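TetR family transcriptional regulator (Clostridium perfringens, PDB 6AZH) probably binds operator DNA as a homodimer through helix-turn-helix domains and regulates transcription, possibly of genes for fatty acid metabolism. Local coordinates at residues 5-10 / 36-41; 78-83 / 140-145; 128-133 / 146-151. All blocks are in the same frame, centred on the assembly; numbering follows the deposited sequence.

Contact 1. Residues 5-10 / 36-41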
ATOM      1  N   ASN A   5       9.284  12.953 -26.875  1.00 32.72           N
ATOM      2  CA  ASN A   5      10.073  12.484 -28.004  1.00 31.07           C
ATOM      3  C   ASN A   5      10.599  11.073 -27.718  1.00 31.14           C
ATOM      4  O   ASN A   5      10.257  10.447 -26.707  1.00 27.75           O
ATOM      5  CB  ASN A   5      11.187  13.478 -28.324  1.00 27.00           C
ATOM      6  CG  ASN A   5      12.155  13.705 -27.168  1.00 34.10           C
ATOM      7  OD1 ASN A   5      12.317  12.866 -26.279  1.00 30.87           O
ATOM      8  ND2 ASN A   5      12.826  14.845 -27.197  1.00 27.85           N
ATOM      9  N   ARG A   6      11.418  10.537 -28.631  1.00 21.76           N
ATOM     10  CA  ARG A   6      11.855   9.160 -28.441  1.00 24.43           C
ATOM     11  C   ARG A   6      12.745   9.044 -27.211  1.00 21.68           C
ATOM     12  O   ARG A   6      12.620   8.082 -26.447  1.00 22.81           O
ATOM     13  CB  ARG A   6      12.576   8.627 -29.679  1.00 22.71           C
ATOM     14  CG  ARG A   6      12.983   7.156 -29.576  1.00 19.71           C
ATOM     15  CD  ARG A   6      14.406   6.996 -29.042  1.00 18.97           C
ATOM     16  NE  ARG A   6      14.721   5.613 -28.714  1.00 20.62           N
ATOM     17  CZ  ARG A   6      15.929   5.201 -28.366  1.00 24.36           C
ATOM     18  NH1 ARG A   6      16.927   6.070 -28.306  1.00 23.14           N
ATOM     19  NH2 ARG A   6      16.142   3.923 -28.097  1.00 30.02           N
ATOM     20  N   THR A   7      13.645  10.011 -27.006  1.00 25.64           N
ATOM     21  CA  THR A   7      14.588   9.924 -25.894  1.00 22.36           C
ATOM     22  C   THR A   7      13.856   9.897 -24.556  1.00 21.03           C
ATOM     23  O   THR A   7      14.104   9.026 -23.711  1.00 21.59           O
ATOM     24  CB  THR A   7      15.563  11.095 -25.942  1.00 26.90           C
ATOM     25  OG1 THR A   7      16.456  10.905 -27.048  1.00 27.09           O
ATOM     26  CG2 THR A   7      16.356  11.181 -24.648  1.00 25.54           C
ATOM     27  N   LYS A   8      12.927  10.833 -24.362  1.00 20.78           N
ATOM     28  CA  LYS A   8      12.205  10.883 -23.096  1.00 24.86           C
ATOM     29  C   LYS A   8      11.253   9.701 -22.951  1.00 24.09           C
ATOM     30  O   LYS A   8      11.140   9.129 -21.859  1.00 19.78           O
ATOM     31  CB  LYS A   8      11.478  12.214 -22.973  1.00 26.83           C
ATOM     32  CG  LYS A   8      12.415  13.365 -22.622  1.00 26.07           C
ATOM     33  CD  LYS A   8      11.670  14.681 -22.573  1.00 34.45           C
ATOM     34  CE  LYS A   8      12.367  15.676 -21.651  1.00 32.92           C
ATOM     35  NZ  LYS A   8      13.474  16.377 -22.349  1.00 43.75           N
ATOM     36  N   LYS A   9      10.577   9.296 -24.035  1.00 23.11           N
ATOM     37  CA  LYS A   9       9.696   8.131 -23.946  1.00 22.17           C
ATOM     38  C   LYS A   9      10.472   6.864 -23.611  1.00 24.34           C
ATOM     39  O   LYS A   9      10.015   6.045 -22.805  1.00 21.69           O
ATOM     40  CB  LYS A   9       8.912   7.927 -25.247  1.00 29.73           C
ATOM     41  CG  LYS A   9       8.014   6.668 -25.222  1.00 27.82           C
ATOM     42  CD  LYS A   9       6.862   6.780 -26.223  1.00 39.12           C
ATOM     43  CE  LYS A   9       5.760   5.755 -25.943  1.00 44.20           C
ATOM     44  NZ  LYS A   9       6.198   4.368 -26.261  1.00 40.95           N
ATOM     45  N   ALA A  10      11.651   6.678 -24.219  1.00 16.92           N
ATOM     46  CA  ALA A  10      12.436   5.484 -23.946  1.00 20.45           C
ATOM     47  C   ALA A  10      12.914   5.466 -22.499  1.00 16.45           C
ATOM     48  O   ALA A  10      12.852   4.427 -21.834  1.00 17.77           O
ATOM     49  CB  ALA A  10      13.637   5.405 -24.908  1.00 18.34           C
ATOM     50  N   ALA A  36      17.013   1.755 -21.711  1.00 18.39           N
ATOM     51  CA  ALA A  36      16.317   2.630 -22.642  1.00 16.30           C
ATOM     52  C   ALA A  36      16.912   2.622 -24.043  1.00 21.58           C
ATOM     53  O   ALA A  36      16.273   3.143 -24.959  1.00 23.37           O
ATOM     54  CB  ALA A  36      16.315   4.067 -22.122  1.00 17.17           C
ATOM     55  N   ASN A  37      18.110   2.079 -24.231  1.00 24.23           N
ATOM     56  CA  ASN A  37      18.799   2.208 -25.515  1.00 23.26           C
ATOM     57  C   ASN A  37      18.972   3.677 -25.879  1.00 19.08           C
ATOM     58  O   ASN A  37      18.711   4.088 -27.008  1.00 20.55           O
ATOM     59  CB  ASN A  37      18.045   1.472 -26.623  1.00 28.76           C
ATOM     60  CG  ASN A  37      18.554   0.084 -26.841  1.00 30.18           C
ATOM     61  OD1 ASN A  37      19.407  -0.141 -27.698  1.00 39.32           O
ATOM     62  ND2 ASN A  37      18.025  -0.866 -26.081  1.00 42.01           N
ATOM     63  N   VAL A  38      19.374   4.478 -24.895  1.00 18.48           N
ATOM     64  CA  VAL A  38      19.643   5.899 -25.058  1.00 17.41           C
ATOM     65  C   VAL A  38      21.098   6.147 -24.683  1.00 18.24           C
ATOM     66  O   VAL A  38      21.538   5.749 -23.600  1.00 18.35           O
ATOM     67  CB  VAL A  38      18.707   6.755 -24.192  1.00 19.76           C
ATOM     68  CG1 VAL A  38      19.165   8.192 -24.158  1.00 17.38           C
ATOM     69  CG2 VAL A  38      17.292   6.670 -24.730  1.00 18.11           C
ATOM     70  N   ALA A  39      21.843   6.789 -25.575  1.00 20.75           N
ATOM     71  CA  ALA A  39      23.231   7.111 -25.262  1.00 20.65           C
ATOM     72  C   ALA A  39      23.304   7.911 -23.960  1.00 18.41           C
ATOM     73  O   ALA A  39      22.525   8.842 -23.748  1.00 20.57           O
ATOM     74  CB  ALA A  39      23.850   7.904 -26.418  1.00 17.12           C
ATOM     75  N   LYS A  40      24.255   7.556 -23.084  1.00 21.34           N
ATOM     76  CA  LYS A  40      24.272   8.166 -21.753  1.00 20.40           C
ATOM     77  C   LYS A  40      24.467   9.677 -21.826  1.00 19.58           C
ATOM     78  O   LYS A  40      23.885  10.424 -21.027  1.00 18.50           O
ATOM     79  CB  LYS A  40      25.354   7.523 -20.879  1.00 23.88           C
ATOM     80  CG  LYS A  40      24.919   7.347 -19.427  1.00 25.69           C
ATOM     81  CD  LYS A  40      26.019   6.770 -18.551  1.00 33.50           C
ATOM     82  CE  LYS A  40      26.529   5.451 -19.085  1.00 30.02           C
ATOM     83  NZ  LYS A  40      26.864   4.513 -17.974  1.00 27.84           N
ATOM     84  N   GLY A  41      25.280  10.152 -22.773  1.00 19.26           N
ATOM     85  CA  GLY A  41      25.443  11.591 -22.924  1.00 22.85           C
ATOM     86  C   GLY A  41      24.144  12.294 -23.271  1.00 20.63           C
ATOM     87  O   GLY A  41      23.885  13.410 -22.810  1.00 20.55           O
TER

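Contact 2. Residues 78-83 / 140-145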
ATOM      1  N   GLU A  78     -25.098  11.029 -11.459  1.00 21.08           N
ATOM      2  CA  GLU A  78     -25.203  11.131 -10.017  1.00 19.53           C
ATOM      3  C   GLU A  78     -23.879  10.720  -9.381  1.00 20.33           C
ATOM      4  O   GLU A  78     -23.178   9.853  -9.907  1.00 18.23           O
ATOM      5  CB  GLU A  78     -26.310  10.235  -9.483  1.00 19.34           C
ATOM      6  CG  GLU A  78     -27.666  10.661  -9.953  1.00 15.62           C
ATOM      7  CD  GLU A  78     -28.032  12.043  -9.479  1.00 19.87           C
ATOM      8  OE1 GLU A  78     -27.913  12.304  -8.267  1.00 19.67           O
ATOM      9  OE2 GLU A  78     -28.450  12.872 -10.322  1.00 24.35           O
ATOM     10  N   PRO A  79     -23.530  11.316  -8.244  1.00 18.81           N
ATOM     11  CA  PRO A  79     -22.242  10.979  -7.610  1.00 18.52           C
ATOM     12  C   PRO A  79     -22.070   9.498  -7.327  1.00 20.05           C
ATOM     13  O   PRO A  79     -20.954   8.971  -7.448  1.00 17.57           O
ATOM     14  CB  PRO A  79     -22.275  11.800  -6.319  1.00 21.32           C
ATOM     15  CG  PRO A  79     -23.210  12.920  -6.589  1.00 25.96           C
ATOM     16  CD  PRO A  79     -24.214  12.437  -7.582  1.00 20.14           C
ATOM     17  N   ILE A  80     -23.140   8.802  -6.917  1.00 17.67           N
ATOM     18  CA  ILE A  80     -23.012   7.376  -6.634  1.00 15.87           C
ATOM     19  C   ILE A  80     -22.628   6.622  -7.897  1.00 17.26           C
ATOM     20  O   ILE A  80     -21.903   5.617  -7.840  1.00 18.22           O
ATOM     21  CB  ILE A  80     -24.324   6.827  -6.009  1.00 15.22           C
ATOM     22  CG1 ILE A  80     -24.163   5.352  -5.642  1.00 19.05           C
ATOM     23  CG2 ILE A  80     -25.493   6.989  -6.968  1.00 18.77           C
ATOM     24  CD1 ILE A  80     -23.041   5.078  -4.652  1.00 18.73           C
ATOM     25  N   GLU A  81     -23.096   7.088  -9.059  1.00 17.06           N
ATOM     26  CA  GLU A  81     -22.695   6.464 -10.308  1.00 17.48           C
ATOM     27  C   GLU A  81     -21.266   6.860 -10.682  1.00 13.58           C
ATOM     28  O   GLU A  81     -20.539   6.056 -11.280  1.00 17.64           O
ATOM     29  CB  GLU A  81     -23.679   6.840 -11.418  1.00 17.03           C
ATOM     30  CG  GLU A  81     -25.090   6.281 -11.177  1.00 20.83           C
ATOM     31  CD  GLU A  81     -25.067   4.773 -11.012  1.00 21.33           C
ATOM     32  OE1 GLU A  81     -24.478   4.101 -11.887  1.00 23.39           O
ATOM     33  OE2 GLU A  81     -25.617   4.261 -10.006  1.00 22.03           O
ATOM     34  N   LYS A  82     -20.848   8.072 -10.314  1.00 16.99           N
ATOM     35  CA  LYS A  82     -19.453   8.453 -10.512  1.00 13.77           C
ATOM     36  C   LYS A  82     -18.523   7.572  -9.691  1.00 17.50           C
ATOM     37  O   LYS A  82     -17.430   7.221 -10.156  1.00 18.66           O
ATOM     38  CB  LYS A  82     -19.231   9.923 -10.155  1.00 15.88           C
ATOM     39  CG  LYS A  82     -19.806  10.931 -11.163  1.00 18.47           C
ATOM     40  CD  LYS A  82     -19.810  12.332 -10.574  1.00 22.41           C
ATOM     41  CE  LYS A  82     -20.000  13.391 -11.654  1.00 25.14           C
ATOM     42  NZ  LYS A  82     -20.005  14.761 -11.064  1.00 26.95           N
ATOM     43  N   LEU A  83     -18.934   7.196  -8.465  1.00 16.13           N
ATOM     44  CA  LEU A  83     -18.077   6.325  -7.653  1.00 17.21           C
ATOM     45  C   LEU A  83     -17.948   4.947  -8.282  1.00 19.82           C
ATOM     46  O   LEU A  83     -16.857   4.363  -8.289  1.00 17.19           O
ATOM     47  CB  LEU A  83     -18.598   6.199  -6.213  1.00 15.29           C
ATOM     48  CG  LEU A  83     -18.484   7.476  -5.373  1.00 16.83           C
ATOM     49  CD1 LEU A  83     -19.266   7.325  -4.055  1.00 19.85           C
ATOM     50  CD2 LEU A  83     -17.012   7.847  -5.103  1.00 19.33           C
ATOM     51  N   LYS A 140     -27.194  12.713  -0.329  1.00 22.79           N
ATOM     52  CA  LYS A 140     -27.643  11.602   0.514  1.00 21.95           C
ATOM     53  C   LYS A 140     -27.545  10.260  -0.204  1.00 22.41           C
ATOM     54  O   LYS A 140     -28.374   9.367  -0.008  1.00 22.14           O
ATOM     55  CB  LYS A 140     -29.062  11.844   1.042  1.00 22.71           C
ATOM     56  CG  LYS A 140     -29.157  13.109   1.864  1.00 30.73           C
ATOM     57  CD  LYS A 140     -30.496  13.244   2.564  1.00 33.34           C
ATOM     58  CE  LYS A 140     -30.551  14.547   3.339  1.00 35.57           C
ATOM     59  NZ  LYS A 140     -29.229  14.822   3.987  1.00 41.84           N
ATOM     60  N   GLN A 141     -26.496  10.096  -1.014  1.00 19.59           N
ATOM     61  CA  GLN A 141     -26.222   8.816  -1.648  1.00 18.14           C
ATOM     62  C   GLN A 141     -25.113   8.055  -0.949  1.00 20.59           C
ATOM     63  O   GLN A 141     -24.947   6.863  -1.209  1.00 20.34           O
ATOM     64  CB  GLN A 141     -25.862   9.016  -3.127  1.00 18.24           C
ATOM     65  CG  GLN A 141     -27.051   9.552  -3.927  1.00 18.96           C
ATOM     66  CD  GLN A 141     -26.687  10.085  -5.294  1.00 20.79           C
ATOM     67  OE1 GLN A 141     -25.506  10.135  -5.675  1.00 20.80           O
ATOM     68  NE2 GLN A 141     -27.705  10.489  -6.052  1.00 19.50           N
ATOM     69  N   ILE A 142     -24.360   8.728  -0.081  1.00 20.40           N
ATOM     70  CA  ILE A 142     -23.305   8.130   0.727  1.00 24.19           C
ATOM     71  C   ILE A 142     -23.497   8.611   2.158  1.00 21.91           C
ATOM     72  O   ILE A 142     -23.899   9.757   2.382  1.00 22.69           O
ATOM     73  CB  ILE A 142     -21.913   8.530   0.183  1.00 23.36           C
ATOM     74  CG1 ILE A 142     -21.689   7.917  -1.204  1.00 24.12           C
ATOM     75  CG2 ILE A 142     -20.770   8.218   1.177  1.00 27.49           C
ATOM     76  CD1 ILE A 142     -21.393   6.458  -1.213  1.00 25.41           C
ATOM     77  N   ARG A 143     -23.209   7.739   3.126  1.00 23.75           N
ATOM     78  CA  ARG A 143     -23.364   8.090   4.534  1.00 23.91           C
ATOM     79  C   ARG A 143     -22.447   9.250   4.915  1.00 27.37           C
ATOM     80  O   ARG A 143     -21.348   9.420   4.371  1.00 23.61           O
ATOM     81  CB  ARG A 143     -23.062   6.875   5.423  1.00 24.41           C
ATOM     82  CG  ARG A 143     -21.620   6.347   5.288  1.00 34.07           C
ATOM     83  CD  ARG A 143     -21.269   5.231   6.304  1.00 36.69           C
ATOM     84  NE  ARG A 143     -21.128   5.760   7.656  1.00 39.19           N
ATOM     85  CZ  ARG A 143     -19.975   5.924   8.301  1.00 39.59           C
ATOM     86  NH1 ARG A 143     -18.818   5.593   7.739  1.00 41.86           N
ATOM     87  NH2 ARG A 143     -19.978   6.423   9.532  1.00 46.60           N
ATOM     88  N   GLU A 144     -22.906  10.061   5.861  1.00 25.55           N
ATOM     89  CA  GLU A 144     -22.039  11.087   6.420  1.00 28.91           C
ATOM     90  C   GLU A 144     -20.882  10.429   7.155  1.00 26.49           C
ATOM     91  O   GLU A 144     -21.083   9.513   7.955  1.00 25.86           O
ATOM     92  CB  GLU A 144     -22.822  11.986   7.374  1.00 29.56           C
ATOM     93  CG  GLU A 144     -22.130  13.308   7.631  1.00 36.61           C
ATOM     94  CD  GLU A 144     -22.760  14.439   6.845  1.00 44.74           C
ATOM     95  OE1 GLU A 144     -22.016  15.343   6.408  1.00 55.75           O
ATOM     96  OE2 GLU A 144     -24.001  14.420   6.663  1.00 51.67           O
ATOM     97  N   CYS A 145     -19.664  10.879   6.876  1.00 25.25           N
ATOM     98  CA  CYS A 145     -18.494  10.222   7.449  1.00 25.77           C
ATOM     99  C   CYS A 145     -17.296  11.129   7.229  1.00 23.58           C
ATOM    100  O   CYS A 145     -17.394  12.174   6.584  1.00 27.05           O
ATOM    101  CB  CYS A 145     -18.257   8.852   6.815  1.00 29.87           C
ATOM    102  SG  CYS A 145     -17.921   8.995   5.045  1.00 32.87           S
TER

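Contact 3. Residues 128-133 / 146-151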
ATOM      1  N   GLY A 128      -9.539  14.719  -5.669  1.00 19.20           N
ATOM      2  CA  GLY A 128     -10.632  14.518  -6.610  1.00 25.50           C
ATOM      3  C   GLY A 128     -11.652  13.518  -6.098  1.00 24.01           C
ATOM      4  O   GLY A 128     -12.860  13.723  -6.240  1.00 26.62           O
ATOM      5  N   ILE A 129     -11.177  12.421  -5.491  1.00 21.97           N
ATOM      6  CA  ILE A 129     -12.075  11.458  -4.855  1.00 19.11           C
ATOM      7  C   ILE A 129     -12.875  12.131  -3.747  1.00 20.57           C
ATOM      8  O   ILE A 129     -14.085  11.916  -3.616  1.00 19.72           O
ATOM      9  CB  ILE A 129     -11.286  10.244  -4.315  1.00 20.15           C
ATOM     10  CG1 ILE A 129     -10.577   9.487  -5.454  1.00 19.75           C
ATOM     11  CG2 ILE A 129     -12.219   9.292  -3.514  1.00 17.71           C
ATOM     12  CD1 ILE A 129      -9.552   8.441  -4.962  1.00 25.17           C
ATOM     13  N   GLU A 130     -12.213  12.956  -2.930  1.00 21.26           N
ATOM     14  CA  GLU A 130     -12.931  13.671  -1.876  1.00 21.71           C
ATOM     15  C   GLU A 130     -14.041  14.531  -2.455  1.00 18.82           C
ATOM     16  O   GLU A 130     -15.137  14.607  -1.884  1.00 23.22           O
ATOM     17  CB  GLU A 130     -11.975  14.537  -1.061  1.00 19.07           C
ATOM     18  CG  GLU A 130     -10.933  13.708  -0.335  1.00 24.56           C
ATOM     19  CD  GLU A 130      -9.919  14.531   0.428  1.00 32.41           C
ATOM     20  OE1 GLU A 130     -10.102  15.759   0.541  1.00 36.50           O
ATOM     21  OE2 GLU A 130      -8.936  13.935   0.911  1.00 35.75           O
ATOM     22  N   ARG A 131     -13.788  15.174  -3.597  1.00 20.03           N
ATOM     23  CA  ARG A 131     -14.814  16.028  -4.190  1.00 23.63           C
ATOM     24  C   ARG A 131     -16.051  15.226  -4.585  1.00 23.20           C
ATOM     25  O   ARG A 131     -17.177  15.680  -4.367  1.00 23.97           O
ATOM     26  CB  ARG A 131     -14.247  16.782  -5.391  1.00 24.35           C
ATOM     27  CG  ARG A 131     -13.199  17.830  -5.003  1.00 25.15           C
ATOM     28  CD  ARG A 131     -12.892  18.758  -6.151  1.00 25.19           C
ATOM     29  NE  ARG A 131     -12.115  18.098  -7.194  1.00 27.32           N
ATOM     30  CZ  ARG A 131     -10.784  18.015  -7.194  1.00 29.03           C
ATOM     31  NH1 ARG A 131     -10.077  18.548  -6.206  1.00 29.65           N
ATOM     32  NH2 ARG A 131     -10.159  17.398  -8.183  1.00 27.98           N
ATOM     33  N   ILE A 132     -15.869  14.041  -5.174  1.00 21.58           N
ATOM     34  CA  ILE A 132     -17.026  13.219  -5.528  1.00 22.19           C
ATOM     35  C   ILE A 132     -17.767  12.785  -4.272  1.00 22.73           C
ATOM     36  O   ILE A 132     -19.009  12.811  -4.226  1.00 19.96           O
ATOM     37  CB  ILE A 132     -16.602  12.012  -6.386  1.00 22.86           C
ATOM     38  CG1 ILE A 132     -15.945  12.488  -7.688  1.00 26.70           C
ATOM     39  CG2 ILE A 132     -17.807  11.089  -6.691  1.00 19.09           C
ATOM     40  CD1 ILE A 132     -15.246  11.379  -8.437  1.00 21.85           C
ATOM     41  N   LEU A 133     -17.024  12.397  -3.224  1.00 18.89           N
ATOM     42  CA  LEU A 133     -17.671  11.964  -1.987  1.00 19.78           C
ATOM     43  C   LEU A 133     -18.476  13.094  -1.366  1.00 21.02           C
ATOM     44  O   LEU A 133     -19.593  12.875  -0.883  1.00 21.03           O
ATOM     45  CB  LEU A 133     -16.637  11.437  -0.989  1.00 16.77           C
ATOM     46  CG  LEU A 133     -15.930  10.141  -1.410  1.00 20.35           C
ATOM     47  CD1 LEU A 133     -14.751   9.831  -0.467  1.00 20.80           C
ATOM     48  CD2 LEU A 133     -16.883   8.961  -1.487  1.00 18.96           C
ATOM     49  N   ASP A 146     -16.162  10.709   7.775  1.00 23.65           N
ATOM     50  CA  ASP A 146     -14.895  11.381   7.546  1.00 23.49           C
ATOM     51  C   ASP A 146     -14.501  11.200   6.084  1.00 25.83           C
ATOM     52  O   ASP A 146     -14.080  10.112   5.678  1.00 20.72           O
ATOM     53  CB  ASP A 146     -13.849  10.798   8.493  1.00 22.99           C
ATOM     54  CG  ASP A 146     -12.578  11.615   8.530  1.00 29.87           C
ATOM     55  OD1 ASP A 146     -12.160  12.111   7.467  1.00 24.39           O
ATOM     56  OD2 ASP A 146     -11.992  11.760   9.628  1.00 35.06           O
ATOM     57  N   ILE A 147     -14.617  12.276   5.303  1.00 21.38           N
ATOM     58  CA  ILE A 147     -14.447  12.205   3.854  1.00 18.90           C
ATOM     59  C   ILE A 147     -13.002  11.896   3.483  1.00 21.63           C
ATOM     60  O   ILE A 147     -12.734  11.062   2.611  1.00 21.10           O
ATOM     61  CB  ILE A 147     -14.903  13.521   3.209  1.00 21.32           C
ATOM     62  CG1 ILE A 147     -16.421  13.640   3.297  1.00 24.31           C
ATOM     63  CG2 ILE A 147     -14.445  13.580   1.774  1.00 25.15           C
ATOM     64  CD1 ILE A 147     -16.962  14.971   2.761  1.00 28.89           C
ATOM     65  N   SER A 148     -12.056  12.605   4.100  1.00 22.25           N
ATOM     66  CA  SER A 148     -10.647  12.373   3.799  1.00 21.78           C
ATOM     67  C   SER A 148     -10.232  10.951   4.157  1.00 22.68           C
ATOM     68  O   SER A 148      -9.511  10.295   3.394  1.00 22.17           O
ATOM     69  CB  SER A 148      -9.780  13.384   4.535  1.00 27.98           C
ATOM     70  OG  SER A 148      -9.902  14.664   3.944  1.00 33.07           O
ATOM     71  N   LEU A 149     -10.659  10.468   5.322  1.00 20.92           N
ATOM     72  CA  LEU A 149     -10.378   9.089   5.697  1.00 21.40           C
ATOM     73  C   LEU A 149     -10.943   8.126   4.660  1.00 21.52           C
ATOM     74  O   LEU A 149     -10.254   7.199   4.225  1.00 19.33           O
ATOM     75  CB  LEU A 149     -10.953   8.795   7.087  1.00 20.13           C
ATOM     76  CG  LEU A 149     -10.666   7.418   7.674  1.00 21.80           C
ATOM     77  CD1 LEU A 149      -9.161   7.204   7.758  1.00 28.93           C
ATOM     78  CD2 LEU A 149     -11.289   7.248   9.058  1.00 25.17           C
ATOM     79  N   LEU A 150     -12.200   8.337   4.251  1.00 17.50           N
ATOM     80  CA  LEU A 150     -12.808   7.459   3.256  1.00 17.20           C
ATOM     81  C   LEU A 150     -12.071   7.535   1.922  1.00 19.14           C
ATOM     82  O   LEU A 150     -11.754   6.504   1.318  1.00 20.75           O
ATOM     83  CB  LEU A 150     -14.285   7.812   3.072  1.00 16.82           C
ATOM     84  CG  LEU A 150     -15.026   6.956   2.046  1.00 19.74           C
ATOM     85  CD1 LEU A 150     -14.877   5.466   2.366  1.00 18.37           C
ATOM     86  CD2 LEU A 150     -16.504   7.347   2.016  1.00 17.65           C
ATOM     87  N   ALA A 151     -11.779   8.753   1.451  1.00 16.59           N
ATOM     88  CA  ALA A 151     -11.107   8.888   0.162  1.00 19.77           C
ATOM     89  C   ALA A 151      -9.765   8.170   0.162  1.00 19.96           C
ATOM     90  O   ALA A 151      -9.381   7.559  -0.841  1.00 17.97           O
ATOM     91  CB  ALA A 151     -10.912  10.357  -0.195  1.00 19.35           C
TER

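Contact 1. Residues 5-10 / 36-41
Arg-6 grips a single backbone oxygen, Asn-37 O, with both terminal nitrogens of its guanidinium group, NH2 at 2.8 Å and NH1 at 3.0 Å. The oxygen lies close to the guanidinium plane, yet both donors come from the same face of its own peptide plane, and neither bond is straight (146° and 137°). With CG anti to the backbone N (chi1 -176°) and a bend at chi2, the arginine brings its end to the turn although its CB does not point there. Val-38 CG2 sits over one guanidinium face, 3.6 Å from Arg-6 NH1, and also meets Ala-10 CB at 3.9 Å. Ala-10 CB packs on Ala-36 CB as well, 4.1 Å away, and Val-38 CG1 touches Thr-7 CG2 at a like distance, those two side chains crossing at about a right angle.

Further out, positive phi at Asn-37 makes a Schellman motif that ends helix 29-36. Asn-5 N-caps helix 6-26, its OD1 accepting from Lys-8 N at 2.9 Å.

Residues 37-39 join helices 29-36 and 40-46, the helix-turn-helix of the TetR family, in which 40-46 would be the recognition helix. The first turn of helix 6-26 holds this junction, and Thr-7 also touches Thr-42 and Asn-46.

Contact 2. Residues 78-83 / 140-145
Gln-141, which buries more surface here than any other residue, lays its amide against the start of helix 79-96 and uses both ends of it. Gln-141 OE1 accepts from Ile-80 N at 3.0 Å, with an N-H...O angle of 153°, so an amide of the first helical turn finds a side-chain acceptor. Gln-141 NE2 donates to Glu-78 OE1 at 2.9 Å, meeting the carboxylate's anti lone pair; the two flat groups stand 73° apart. Two bonds of this kind limit rotation of the amide about its last torsion.

Ile-80 supplies the apolar part of the seat. With CG1 anti to the backbone N (chi1 -177°), the other branch is left to meet the glutamine, Ile-80 CG2 lying 3.7 Å from Gln-141 CD, and Ile-80 CD1 extends to Ile-142 CD1 at 4.1 Å. Ile-142 is the third partner: its CD1 meets Leu-83 CD1 tip to tip at 3.7 Å.

Residues 140-145 link helix 113-138, which ends in a Schellman motif at Lys-140, to helix 147-165. The contact pins this linker to helix 79-96, with Pro-79 and Ile-142 both resting on Ala-136 of helix 113-138 and the second subunit's Val-190 and Ile-189 packing on Ile-80 and Ile-142.

Contact 3. Residues 128-133 / 146-151
The first torsion of Glu-130 (chi1 -63°) sets CG opposite its own carbonyl carbon, and the chain then runs extended across the start of helix 147-165, its methylenes against Ile-147 and Ala-151 and its carboxylate beside Ser-148. Leu-133 takes a similar first torsion (-67°), which carries CD1 onto the neighbouring backbone, where the end of Leu-150 comes nearer to meet it.

Ala-151 is the small residue at the centre. Ala-151 CB lies 3.4 Å from Glu-130 CG and 3.7 Å from Ile-129 CG2, with Leu-133 CD1 at 3.9 Å and Ile-126 completing the surround. One side chain seated among Ile-126, Ile-129, Glu-130 and Leu-133 is a knobs-into-holes fit, and a methyl group is short enough to let the backbones come near: Glu-130 CA and Ala-151 CA are 5.5 Å apart. Around it, Leu-133 CD1 meets Leu-150 CG at 3.8 Å, and Ile-147 CG2 packs on Glu-130 CB.

At the polar edge, Ser-148 OG donates a weak bond to Glu-130 OE2, 3.3 Å long. The stronger partner of that carboxylate is Arg-168 of the second subunit, which forms a salt bridge with Glu-130 and also bonds weakly to Ser-148.

At the start of its helix, Asp-146 is the N-cap, OD1 taking Leu-149 N at 3.1 Å from above the carboxylate plane; its own backbone N bonds to Glu-180 of the second subunit.

The axes of 128-133 and 147-151 come within 8.9 Å at 121°. Ile-132 turns to helices 79-96 and 50-74, while Ile-129 and Leu-133 also touch helix 79-96, and Tyr-164 of the second subunit rests on Asp-146, Ser-148 and Leu-149.

How the contacts relate
From the N terminus, the chain first closes a loop at contact 1, where the first turn of helix 6-26 meets the turn joining helices 29-36 and 40-46; this ties together the start of the probable DNA-binding domain. The centres of contacts 1 and 2 are 45 Å apart. Contact 2 closes a much longer loop, and contact 3 a short one about the linker after helix 113-138. These two cross, in the order 78-83, 128-133, 140-145, 146-151, and they touch: Leu-83 packs on Ile-132 and Leu-133, and Cys-145 on Leu-150. Together they tie helices 79-96, 113-138 and 147-165 into the C-terminal domain, where both contacts also meet the second subunit.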